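Local coordinates for extracellular ligand-binding receptor (Desulfohalobium retbaense DSM 5692, PDB 5ERE), which probably senses small molecules outside the cell, holding ketoleucine in a leucine-binding-protein-like domain and cytosine in a tandem PAS (Cache-type) sensor region, at residues A[341-346]-A[455-460]. Residues are numbered along the deposited sequence; the frame is centred on the assembly and turned at random.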
# COMPACT_ATOMS: atom_id res chain seq x y z
N LYS A 341 -21.77 -6.54 -9.73
CA LYS A 341 -22.27 -7.63 -10.56
C LYS A 341 -22.71 -8.78 -9.67
O LYS A 341 -23.74 -9.40 -9.94
CB LYS A 341 -21.21 -8.10 -11.56
N ASP A 342 -21.98 -9.00 -8.58
CA ASP A 342 -22.29 -10.07 -7.64
C ASP A 342 -23.59 -9.77 -6.94
O ASP A 342 -24.48 -10.63 -6.85
CB ASP A 342 -21.18 -10.25 -6.59
CG ASP A 342 -19.94 -10.89 -7.16
OD1 ASP A 342 -20.06 -11.65 -8.14
OD2 ASP A 342 -18.83 -10.64 -6.64
N MSE A 343 -23.73 -8.54 -6.47
CA MSE A 343 -24.96 -8.13 -5.84
C MSE A 343 -26.13 -8.26 -6.76
O MSE A 343 -27.17 -8.83 -6.41
CB MSE A 343 -24.90 -6.67 -5.36
CG MSE A 343 -24.18 -6.44 -4.09
SE MSE A 343 -23.94 -4.47 -3.84
CE MSE A 343 -25.60 -4.07 -4.25
N ASP A 344 -25.99 -7.71 -7.97
CA ASP A 344 -27.06 -7.78 -8.96
C ASP A 344 -27.52 -9.23 -9.23
O ASP A 344 -28.73 -9.53 -9.24
CB ASP A 344 -26.57 -7.13 -10.26
CG ASP A 344 -27.69 -6.83 -11.20
OD1 ASP A 344 -28.69 -6.23 -10.76
OD2 ASP A 344 -27.55 -7.20 -12.38
N ARG A 345 -26.58 -10.14 -9.43
CA ARG A 345 -26.93 -11.55 -9.60
C ARG A 345 -27.66 -12.16 -8.39
O ARG A 345 -28.61 -12.95 -8.54
CB ARG A 345 -25.69 -12.38 -9.86
CG ARG A 345 -25.37 -12.58 -11.31
CD ARG A 345 -24.31 -13.65 -11.44
NE ARG A 345 -22.96 -13.10 -11.29
CZ ARG A 345 -22.22 -13.14 -10.18
NH1 ARG A 345 -22.67 -13.73 -9.07
NH2 ARG A 345 -21.01 -12.59 -10.19
N SER A 346 -27.20 -11.82 -7.20
CA SER A 346 -27.80 -12.41 -5.99
C SER A 346 -29.21 -11.90 -5.82
O SER A 346 -30.10 -12.62 -5.43
CB SER A 346 -26.97 -12.12 -4.74
OG SER A 346 -27.07 -10.73 -4.40
N VAL A 455 -31.15 -4.91 -1.87
CA VAL A 455 -29.95 -4.89 -1.02
C VAL A 455 -29.58 -3.43 -0.85
O VAL A 455 -29.38 -2.75 -1.84
CB VAL A 455 -28.73 -5.65 -1.61
CG1 VAL A 455 -27.48 -5.42 -0.76
CG2 VAL A 455 -29.02 -7.15 -1.66
N LEU A 456 -29.53 -2.99 0.40
CA LEU A 456 -29.01 -1.69 0.76
C LEU A 456 -27.55 -1.83 1.21
O LEU A 456 -27.23 -2.63 2.09
CB LEU A 456 -29.89 -1.07 1.87
CG LEU A 456 -29.31 0.13 2.61
CD1 LEU A 456 -29.13 1.31 1.69
CD2 LEU A 456 -30.22 0.52 3.81
N THR A 457 -26.65 -1.07 0.60
CA THR A 457 -25.22 -1.20 0.93
C THR A 457 -24.88 -0.47 2.26
O THR A 457 -25.62 0.38 2.70
CB THR A 457 -24.32 -0.67 -0.20
OG1 THR A 457 -24.67 0.69 -0.46
CG2 THR A 457 -24.49 -1.47 -1.48
N GLN A 458 -23.77 -0.85 2.87
CA GLN A 458 -23.22 -0.25 4.08
C GLN A 458 -22.96 1.24 3.90
O GLN A 458 -22.71 1.64 2.78
CB GLN A 458 -21.90 -0.92 4.44
CG GLN A 458 -22.00 -2.37 4.93
CD GLN A 458 -22.27 -2.47 6.43
OE1 GLN A 458 -21.85 -1.61 7.21
NE2 GLN A 458 -22.96 -3.54 6.85
N PRO A 459 -22.99 2.04 4.99
CA PRO A 459 -22.67 3.47 4.93
C PRO A 459 -21.27 3.73 4.39
O PRO A 459 -21.09 4.73 3.73
CB PRO A 459 -22.76 3.95 6.39
CG PRO A 459 -23.42 2.91 7.15
CD PRO A 459 -23.32 1.61 6.36
N ASP A 460 -20.31 2.85 4.66
CA ASP A 460 -18.93 3.07 4.22
C ASP A 460 -18.57 2.16 3.04
O ASP A 460 -17.43 1.72 2.92
CB ASP A 460 -17.95 2.83 5.35
CG ASP A 460 -17.94 1.39 5.80
OD1 ASP A 460 -18.96 0.71 5.54
OD2 ASP A 460 -16.90 0.95 6.37
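M343, a selenomethionine, reaches from helix 324-357 to strand 449-457 and meets V455 and T457, a compact example of a long helix seated on a β-sheet; between these two segments the contact is carried by one long apolar side chain, which also touches L438 of the neighbouring strand 434-443. The contact is wholly apolar, and no hydrogen bond links the two segments. M343 SE lies 3.9 Å from CG2 of T457, whose side chain is crossed at about a right angle. The chain runs extended through chi2 (170°) and then bends at chi3 (46°), which turns the terminal methyl back toward the strand's V455: M343 CE is 4.2 Å from V455 CG1 and 4.0 Å from T457 CG2.

Polar groups beside this apolar contact are satisfied away from it. Within the helix, S346 OG donates to M343 O over 2.8 Å, tilted 21° from the carbonyl plane; outside both segments, it also bonds N375. T457 turns its methyl to the selenium while OG1 bonds the backbone oxygen of I436, so its hydroxyl is satisfied inside the sheet.

On the strand, L456 points away from the helix and touches the bound cytosine. The sheet thus has a helix-packed face and a ligand-bearing face, the arrangement of a PAS-like Cache sensor domain with its long N-terminal helix.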